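Local coordinates for protein TonB-dependent siderophore receptor (Pseudomonas aeruginosa 39016, PDB 5NEC) that probably takes up ferric siderophores, and perhaps siderophore-drug conjugates, across the outer membrane using energy relayed by TonB, at residues Lys41-Pro46 / Thr50-Thr55; Phe96-Asp101 / Gly583-Ala588; Gln345-Gly350 / Ala434-Asp439. All coordinates share one frame; numbering follows the deposited sequence.

Interaction 1 of 3, residues Lys41-Pro46 / Thr50-Thr55; sequences KKYTAP and TPRSVT
Tyr43 reaches across to Arg52, ring and guanidinium crossing obliquely with their planes 63° apart. Tyr43 OH lies 2.8 Å from Arg52 NH2, near the guanidinium plane and at its edge, and the same nitrogen comes to 3.1 Å from Tyr43 CE2. A bend at chi3 in the Arg52 chain brings the guanidinium to the tyrosine. At the ring's edge, near its plane, the methyl Val54 CG2 approaches Tyr43 OH at 4.0 Å. Farther back along the ring edge, on the CD2 side, lies Thr50 OG1, which donates a hydrogen bond of 2.8 Å to Pro46 O from above the carbonyl plane, 55° out of it. With OG1 beside its backbone N (chi1 -70°), Thr50 turns this hydroxyl back to the preceding segment, where Thr50 OG1 lies 4.0 Å from Ala45 CB. The bond closes the short loop between the two segments. After an inverse gamma turn centred on Pro51 the chain enters strand 54-57, an outer strand of the plug sheet, which pairs with strand 124-130; Tyr43 and Val54 both touch Ser130. On the barrel side, Lys542 of strand 534-545 bonds the carbonyls of Thr50 and Arg52, and Thr44 packs on Phe438 of strand 426-444.

Interaction 2 of 3, residues Phe96-Asp101 / Gly583-Ala588; sequences FIRGFD and GVELSA
Arg98, at the tip of a tight hairpin in the plug, extends to Glu585 on the inner side of the barrel wall. Segment 583-588, part of strand 579-589, opens with Gly583, whose backbone bonds to Phe557 of strand 550-561; the Phe557 ring makes a cation-pi contact with Arg98. Val584 points away from the plug, and Glu585 follows with its side chain directed at the hairpin. Its carboxylate takes a side-on, two-nitrogen grip: Arg98 NH2 donates to Glu585 OE1 at 2.7 Å, and Arg98 NE to Glu585 OE2 at 3.1 Å. Both bonds are nearly straight and lie in the guanidinium plane, but they meet the syn sides of the oxygens from some 30° out of the carboxylate plane, the two groups being twisted 32° apart. Arg98 stays extended from CG to NE, spanning the gap from the type I' turn Ile97-Phe100. Leu586 lies on the outer surface, its backbone bonded to Tyr602 of strand 596-609. The bridge is buried, and Glu538 makes a second salt bridge to Arg98 NH2. One arginine faces two barrel carboxylates, an arrangement that would favour the ionised form of both glutamates and probably fixes the rotation of the guanidinium, tying plug to barrel.

Interaction 3 of 3, residues Gln345-Gly350 / Ala434-Asp439; sequences QTDLFG and AIYAFD
Asp347 and Tyr436, whose CA atoms are 9.3 Å apart, mark the closest approach of two extended segments that run in the same direction. They are not hydrogen-bonded to each other through their backbones, because strand 357-379 lies between strands 327-354 and 426-444 and pairs antiparallel with both. Its Thr363 is backbone hydrogen-bonded to Leu348 on one flank and bonds the carbonyl of Tyr436 through its hydroxyl on the other. The contact is thus made by side chains reaching over the intervening strand. Tyr436 OH donates a hydrogen bond of 2.8 Å to Asp347 OD1, which sits at the edge of the ring in its plane and is also 3.4 Å from Tyr436 CE2. Relative to the carboxylate, the hydroxyl comes from well above the plane, 68° out of it, and the ring and carboxylate planes are 70° apart. In Tyr436 the CG stands between the backbone N and the carbonyl carbon (chi1 83°), a torsion that swings the ring over the middle strand toward Asp347. There Ser362 is hydrogen-bonded to the same phenol oxygen, so two partners restrain it. Both residues are buried; Arg299 of the adjacent strand 296-316 packs on Asp347, while Lys42 of the N-terminal loop rests on Tyr436 and forms a long, weak ion pair with the other carboxylate oxygen. Ile435 and Ala437, alternating with Tyr436, turn to the opposite face. The alternation of buried Tyr436 with exposed Ile435 and Ala437 is that of a transmembrane β-barrel strand, here in the barrel of a TonB-dependent receptor.

From the N terminus, interaction 1 comes first and closes a tight loop of three intervening residues, just ahead of the plug's strand 54-57. Interaction 2 opens later in the plug, at the hairpin 96-101, and closes only at 583-588, across most of the barrel sequence. Interaction 3 falls within that span and joins two barrel strands separated by one neighbour; no contacts cross. Interaction 1 touches both others: Ser53 OG lies 3.3 Å from Arg98 NH2, and its first segment packs against the barrel strand of interaction 3. Interactions 2 and 3 stay about 15 Å apart at their nearest atoms; segments 41-46 and 50-55 lie between, one touching each.

Interaction 1 of 3, residues Lys41-Pro46 / Thr50-Thr55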
loop_
_atom_site.group_PDB
_atom_site.type_symbol
_atom_site.label_atom_id
_atom_site.label_comp_id
_atom_site.label_asym_id
_atom_site.label_seq_id
_atom_site.Cartn_x
_atom_site.Cartn_y
_atom_site.Cartn_z
ATOM N N LYS A 41 3.338 6.441 18.995
ATOM C CA LYS A 41 2.800 6.689 20.357
ATOM C C LYS A 41 1.675 7.740 20.336
ATOM O O LYS A 41 1.646 8.692 21.140
ATOM C CB LYS A 41 3.919 7.066 21.343
ATOM C CG LYS A 41 5.061 6.046 21.329
ATOM C CD LYS A 41 6.120 6.338 22.379
ATOM C CE LYS A 41 7.535 6.024 21.910
ATOM N NZ LYS A 41 7.738 4.576 21.641
ATOM N N LYS A 42 0.775 7.559 19.370
ATOM C CA LYS A 42 -0.563 8.144 19.349
ATOM C C LYS A 42 -1.567 7.059 19.780
ATOM O O LYS A 42 -2.687 7.390 20.142
ATOM C CB LYS A 42 -0.903 8.661 17.925
ATOM C CG LYS A 42 -1.294 10.144 17.819
ATOM C CD LYS A 42 -0.783 10.785 16.523
ATOM C CE LYS A 42 0.680 11.205 16.627
ATOM N NZ LYS A 42 1.429 11.020 15.343
ATOM N N TYR A 43 -1.164 5.787 19.710
ATOM C CA TYR A 43 -1.884 4.682 20.338
ATOM C C TYR A 43 -1.580 4.714 21.819
ATOM O O TYR A 43 -0.421 4.778 22.221
ATOM C CB TYR A 43 -1.440 3.320 19.821
ATOM C CG TYR A 43 -1.952 2.965 18.455
ATOM C CD1 TYR A 43 -1.549 3.690 17.323
ATOM C CD2 TYR A 43 -2.814 1.879 18.280
ATOM C CE1 TYR A 43 -2.008 3.356 16.059
ATOM C CE2 TYR A 43 -3.268 1.533 17.019
ATOM C CZ TYR A 43 -2.864 2.273 15.918
ATOM O OH TYR A 43 -3.336 1.925 14.683
ATOM N N THR A 44 -2.640 4.618 22.618
ATOM C CA THR A 44 -2.579 4.750 24.075
ATOM C C THR A 44 -2.871 3.410 24.810
ATOM O O THR A 44 -3.322 3.430 25.972
ATOM C CB THR A 44 -3.554 5.882 24.509
ATOM O OG1 THR A 44 -4.880 5.597 24.045
ATOM C CG2 THR A 44 -3.112 7.255 23.933
ATOM N N ALA A 45 -2.563 2.274 24.153
ATOM C CA ALA A 45 -2.911 0.914 24.631
ATOM C C ALA A 45 -2.372 -0.179 23.688
ATOM O O ALA A 45 -2.228 0.073 22.493
ATOM C CB ALA A 45 -4.427 0.758 24.755
ATOM N N PRO A 46 -2.102 -1.402 24.211
ATOM C CA PRO A 46 -1.725 -2.530 23.320
ATOM C C PRO A 46 -2.845 -2.937 22.342
ATOM O O PRO A 46 -4.004 -2.562 22.543
ATOM C CB PRO A 46 -1.412 -3.684 24.294
ATOM C CG PRO A 46 -2.053 -3.304 25.589
ATOM C CD PRO A 46 -2.112 -1.799 25.634
ATOM N N THR A 50 -7.052 -2.547 22.101
ATOM C CA THR A 50 -7.418 -1.407 21.254
ATOM C C THR A 50 -8.753 -1.767 20.552
ATOM O O THR A 50 -8.873 -2.839 19.939
ATOM C CB THR A 50 -6.264 -1.031 20.278
ATOM O OG1 THR A 50 -5.186 -0.458 21.036
ATOM C CG2 THR A 50 -6.705 -0.025 19.214
ATOM N N PRO A 51 -9.767 -0.883 20.652
ATOM C CA PRO A 51 -11.112 -1.175 20.135
ATOM C C PRO A 51 -11.303 -0.915 18.628
ATOM O O PRO A 51 -12.256 -0.255 18.230
ATOM C CB PRO A 51 -11.987 -0.235 20.969
ATOM C CG PRO A 51 -11.103 0.962 21.197
ATOM C CD PRO A 51 -9.736 0.404 21.380
ATOM N N ARG A 52 -10.401 -1.449 17.805
ATOM C CA ARG A 52 -10.395 -1.251 16.352
ATOM C C ARG A 52 -9.707 -2.451 15.694
ATOM O O ARG A 52 -8.856 -3.103 16.303
ATOM C CB ARG A 52 -9.642 0.038 15.983
ATOM C CG ARG A 52 -10.301 1.327 16.501
ATOM C CD ARG A 52 -9.589 2.624 16.114
ATOM N NE ARG A 52 -8.144 2.503 16.297
ATOM C CZ ARG A 52 -7.268 2.176 15.341
ATOM N NH1 ARG A 52 -7.645 1.954 14.064
ATOM N NH2 ARG A 52 -5.982 2.064 15.666
ATOM N N SER A 53 -10.069 -2.735 14.446
ATOM C CA SER A 53 -9.373 -3.764 13.675
ATOM C C SER A 53 -8.017 -3.241 13.189
ATOM O O SER A 53 -7.959 -2.334 12.360
ATOM C CB SER A 53 -10.226 -4.209 12.494
ATOM O OG SER A 53 -11.395 -4.842 12.969
ATOM N N VAL A 54 -6.933 -3.810 13.718
ATOM C CA VAL A 54 -5.578 -3.447 13.313
ATOM C C VAL A 54 -4.798 -4.717 13.037
ATOM O O VAL A 54 -4.774 -5.606 13.876
ATOM C CB VAL A 54 -4.849 -2.647 14.406
ATOM C CG1 VAL A 54 -3.409 -2.345 13.981
ATOM C CG2 VAL A 54 -5.615 -1.364 14.726
ATOM N N THR A 55 -4.166 -4.798 11.871
ATOM C CA THR A 55 -3.273 -5.909 11.539
ATOM C C THR A 55 -1.886 -5.368 11.226
ATOM O O THR A 55 -1.729 -4.497 10.366
ATOM C CB THR A 55 -3.774 -6.718 10.322
ATOM O OG1 THR A 55 -5.113 -7.164 10.559
ATOM C CG2 THR A 55 -2.862 -7.918 10.028
#

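Interaction 2 of 3, residues Phe96-Asp101 / Gly583-Ala588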
loop_
_atom_site.group_PDB
_atom_site.type_symbol
_atom_site.label_atom_id
_atom_site.label_comp_id
_atom_site.label_asym_id
_atom_site.label_seq_id
_atom_site.Cartn_x
_atom_site.Cartn_y
_atom_site.Cartn_z
ATOM N N PHE A 96 -7.435 0.081 -1.615
ATOM C CA PHE A 96 -8.838 0.145 -1.196
ATOM C C PHE A 96 -9.012 -0.746 0.029
ATOM O O PHE A 96 -8.614 -1.906 0.009
ATOM C CB PHE A 96 -9.779 -0.338 -2.307
ATOM C CG PHE A 96 -9.934 0.630 -3.445
ATOM C CD1 PHE A 96 -8.919 0.771 -4.402
ATOM C CD2 PHE A 96 -11.096 1.382 -3.580
ATOM C CE1 PHE A 96 -9.074 1.648 -5.476
ATOM C CE2 PHE A 96 -11.247 2.281 -4.633
ATOM C CZ PHE A 96 -10.241 2.404 -5.589
ATOM N N ILE A 97 -9.599 -0.206 1.090
ATOM C CA ILE A 97 -9.708 -0.911 2.362
ATOM C C ILE A 97 -11.179 -0.877 2.769
ATOM O O ILE A 97 -11.777 0.203 2.806
ATOM C CB ILE A 97 -8.811 -0.253 3.444
ATOM C CG1 ILE A 97 -7.338 -0.261 2.995
ATOM C CG2 ILE A 97 -8.989 -0.946 4.803
ATOM C CD1 ILE A 97 -6.425 0.644 3.802
ATOM N N ARG A 98 -11.758 -2.051 3.041
ATOM C CA ARG A 98 -13.200 -2.193 3.283
ATOM C C ARG A 98 -14.030 -1.465 2.225
ATOM O O ARG A 98 -15.011 -0.764 2.542
ATOM C CB ARG A 98 -13.581 -1.708 4.674
ATOM C CG ARG A 98 -13.035 -2.570 5.788
ATOM C CD ARG A 98 -13.487 -2.005 7.120
ATOM N NE ARG A 98 -13.136 -2.857 8.248
ATOM C CZ ARG A 98 -13.336 -2.530 9.527
ATOM N NH1 ARG A 98 -13.885 -1.361 9.860
ATOM N NH2 ARG A 98 -12.981 -3.384 10.485
ATOM N N GLY A 99 -13.582 -1.629 0.978
ATOM C CA GLY A 99 -14.220 -1.062 -0.188
ATOM C C GLY A 99 -14.197 0.434 -0.328
ATOM O O GLY A 99 -15.046 0.995 -1.021
ATOM N N PHE A 100 -13.210 1.076 0.297
ATOM C CA PHE A 100 -13.077 2.529 0.237
ATOM C C PHE A 100 -11.642 2.947 -0.093
ATOM O O PHE A 100 -10.672 2.360 0.382
ATOM C CB PHE A 100 -13.556 3.168 1.539
ATOM C CG PHE A 100 -15.053 3.044 1.776
ATOM C CD1 PHE A 100 -15.963 3.665 0.920
ATOM C CD2 PHE A 100 -15.557 2.328 2.878
ATOM C CE1 PHE A 100 -17.338 3.560 1.139
ATOM C CE2 PHE A 100 -16.925 2.226 3.103
ATOM C CZ PHE A 100 -17.816 2.839 2.228
ATOM N N ASP A 101 -11.546 3.983 -0.916
ATOM C CA ASP A 101 -10.298 4.487 -1.467
ATOM C C ASP A 101 -9.421 5.077 -0.360
ATOM O O ASP A 101 -9.893 5.917 0.401
ATOM C CB ASP A 101 -10.645 5.565 -2.499
ATOM C CG ASP A 101 -9.450 6.044 -3.291
ATOM O OD1 ASP A 101 -8.277 5.932 -2.837
ATOM O OD2 ASP A 101 -9.700 6.556 -4.407
ATOM N N GLY A 583 -19.535 -5.901 7.019
ATOM C CA GLY A 583 -18.514 -6.919 6.925
ATOM C C GLY A 583 -18.130 -7.674 8.171
ATOM O O GLY A 583 -18.536 -7.339 9.280
ATOM N N VAL A 584 -17.333 -8.716 7.938
ATOM C CA VAL A 584 -16.806 -9.595 8.965
ATOM C C VAL A 584 -15.331 -9.820 8.692
ATOM O O VAL A 584 -14.946 -10.083 7.553
ATOM C CB VAL A 584 -17.511 -10.969 8.961
ATOM C CG1 VAL A 584 -16.902 -11.889 10.016
ATOM C CG2 VAL A 584 -19.024 -10.807 9.152
ATOM N N GLU A 585 -14.520 -9.734 9.744
ATOM C CA GLU A 585 -13.074 -9.920 9.662
ATOM C C GLU A 585 -12.640 -10.901 10.749
ATOM O O GLU A 585 -13.031 -10.757 11.895
ATOM C CB GLU A 585 -12.360 -8.565 9.804
ATOM C CG GLU A 585 -12.238 -7.821 8.467
ATOM C CD GLU A 585 -12.044 -6.297 8.562
ATOM O OE1 GLU A 585 -11.877 -5.736 9.668
ATOM O OE2 GLU A 585 -12.076 -5.635 7.491
ATOM N N LEU A 586 -11.839 -11.893 10.364
ATOM C CA LEU A 586 -11.227 -12.851 11.282
ATOM C C LEU A 586 -9.719 -12.818 11.093
ATOM O O LEU A 586 -9.269 -12.790 9.958
ATOM C CB LEU A 586 -11.740 -14.272 10.974
ATOM C CG LEU A 586 -13.256 -14.493 10.914
ATOM C CD1 LEU A 586 -13.548 -15.942 10.523
ATOM C CD2 LEU A 586 -13.904 -14.122 12.236
ATOM N N SER A 587 -8.942 -12.837 12.179
ATOM C CA SER A 587 -7.466 -12.927 12.109
ATOM C C SER A 587 -6.875 -13.949 13.071
ATOM O O SER A 587 -7.410 -14.199 14.145
ATOM C CB SER A 587 -6.797 -11.590 12.440
ATOM O OG SER A 587 -7.510 -10.505 11.898
ATOM N N ALA A 588 -5.734 -14.494 12.676
ATOM C CA ALA A 588 -4.919 -15.348 13.516
ATOM C C ALA A 588 -3.459 -14.991 13.233
ATOM O O ALA A 588 -3.048 -14.966 12.073
ATOM C CB ALA A 588 -5.195 -16.815 13.207
#

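Interaction 3 of 3, residues Gln345-Gly350 / Ala434-Asp439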
loop_
_atom_site.group_PDB
_atom_site.type_symbol
_atom_site.label_atom_id
_atom_site.label_comp_id
_atom_site.label_asym_id
_atom_site.label_seq_id
_atom_site.Cartn_x
_atom_site.Cartn_y
_atom_site.Cartn_z
ATOM N N GLN A 345 4.703 18.582 12.818
ATOM C CA GLN A 345 3.779 17.915 13.715
ATOM C C GLN A 345 4.339 17.976 15.135
ATOM O O GLN A 345 5.416 17.473 15.384
ATOM C CB GLN A 345 3.617 16.475 13.240
ATOM C CG GLN A 345 2.293 15.838 13.588
ATOM C CD GLN A 345 2.044 14.555 12.775
ATOM O OE1 GLN A 345 2.311 14.490 11.567
ATOM N NE2 GLN A 345 1.497 13.537 13.435
ATOM N N THR A 346 3.633 18.639 16.041
ATOM C CA THR A 346 4.030 18.741 17.433
ATOM C C THR A 346 3.060 17.910 18.268
ATOM O O THR A 346 1.861 18.157 18.222
ATOM C CB THR A 346 3.974 20.203 17.919
ATOM O OG1 THR A 346 4.824 21.021 17.111
ATOM C CG2 THR A 346 4.438 20.297 19.351
ATOM N N ASP A 347 3.573 16.945 19.035
ATOM C CA ASP A 347 2.738 16.058 19.862
ATOM C C ASP A 347 3.104 16.107 21.348
ATOM O O ASP A 347 4.275 16.233 21.707
ATOM C CB ASP A 347 2.857 14.610 19.386
ATOM C CG ASP A 347 2.400 14.425 17.956
ATOM O OD1 ASP A 347 1.302 14.904 17.614
ATOM O OD2 ASP A 347 3.128 13.793 17.166
ATOM N N LEU A 348 2.083 16.020 22.194
ATOM C CA LEU A 348 2.232 15.848 23.632
ATOM C C LEU A 348 1.530 14.538 23.999
ATOM O O LEU A 348 0.353 14.362 23.715
ATOM C CB LEU A 348 1.595 17.021 24.381
ATOM C CG LEU A 348 1.718 17.006 25.912
ATOM C CD1 LEU A 348 3.174 17.267 26.307
ATOM C CD2 LEU A 348 0.783 18.014 26.569
ATOM N N PHE A 349 2.250 13.610 24.606
ATOM C CA PHE A 349 1.651 12.337 24.997
ATOM C C PHE A 349 2.175 11.816 26.328
ATOM O O PHE A 349 3.246 12.199 26.778
ATOM C CB PHE A 349 1.819 11.287 23.880
ATOM C CG PHE A 349 3.241 11.013 23.494
ATOM C CD1 PHE A 349 3.870 11.777 22.505
ATOM C CD2 PHE A 349 3.949 9.966 24.087
ATOM C CE1 PHE A 349 5.186 11.506 22.126
ATOM C CE2 PHE A 349 5.265 9.687 23.718
ATOM C CZ PHE A 349 5.881 10.451 22.738
ATOM N N GLY A 350 1.384 10.957 26.964
ATOM C CA GLY A 350 1.767 10.362 28.246
ATOM C C GLY A 350 0.563 10.046 29.100
ATOM O O GLY A 350 -0.422 9.506 28.587
ATOM N N ALA A 434 -4.251 21.156 11.513
ATOM C CA ALA A 434 -5.093 20.207 12.252
ATOM C C ALA A 434 -4.784 20.199 13.737
ATOM O O ALA A 434 -3.674 20.511 14.148
ATOM C CB ALA A 434 -4.973 18.806 11.672
ATOM N N ILE A 435 -5.788 19.835 14.526
ATOM C CA ILE A 435 -5.633 19.599 15.952
ATOM C C ILE A 435 -6.336 18.288 16.287
ATOM O O ILE A 435 -7.373 17.980 15.718
ATOM C CB ILE A 435 -6.143 20.796 16.784
ATOM C CG1 ILE A 435 -5.836 20.590 18.271
ATOM C CG2 ILE A 435 -7.628 21.035 16.587
ATOM C CD1 ILE A 435 -6.046 21.834 19.122
ATOM N N TYR A 436 -5.738 17.494 17.172
ATOM C CA TYR A 436 -6.319 16.214 17.573
ATOM C C TYR A 436 -6.064 15.936 19.061
ATOM O O TYR A 436 -5.170 16.518 19.672
ATOM C CB TYR A 436 -5.781 15.076 16.690
ATOM C CG TYR A 436 -4.447 14.567 17.147
ATOM C CD1 TYR A 436 -4.364 13.512 18.068
ATOM C CD2 TYR A 436 -3.256 15.172 16.713
ATOM C CE1 TYR A 436 -3.133 13.064 18.536
ATOM C CE2 TYR A 436 -2.020 14.724 17.164
ATOM C CZ TYR A 436 -1.965 13.668 18.081
ATOM O OH TYR A 436 -0.763 13.200 18.550
ATOM N N ALA A 437 -6.866 15.042 19.628
ATOM C CA ALA A 437 -6.718 14.621 21.018
ATOM C C ALA A 437 -7.248 13.207 21.124
ATOM O O ALA A 437 -8.314 12.910 20.609
ATOM C CB ALA A 437 -7.473 15.565 21.926
ATOM N N PHE A 438 -6.481 12.326 21.740
ATOM C CA PHE A 438 -6.887 10.947 21.948
ATOM C C PHE A 438 -6.651 10.615 23.430
ATOM O O PHE A 438 -5.633 11.010 23.984
ATOM C CB PHE A 438 -6.098 10.019 20.998
ATOM C CG PHE A 438 -6.582 8.583 21.009
ATOM C CD1 PHE A 438 -7.913 8.272 20.669
ATOM C CD2 PHE A 438 -5.730 7.526 21.380
ATOM C CE1 PHE A 438 -8.376 6.950 20.699
ATOM C CE2 PHE A 438 -6.196 6.205 21.391
ATOM C CZ PHE A 438 -7.516 5.920 21.052
ATOM N N ASP A 439 -7.603 9.927 24.067
ATOM C CA ASP A 439 -7.480 9.506 25.468
ATOM C C ASP A 439 -8.043 8.104 25.686
ATOM O O ASP A 439 -9.140 7.815 25.246
ATOM C CB ASP A 439 -8.204 10.492 26.393
ATOM C CG ASP A 439 -7.893 10.255 27.891
ATOM O OD1 ASP A 439 -6.921 9.532 28.179
ATOM O OD2 ASP A 439 -8.605 10.806 28.769
#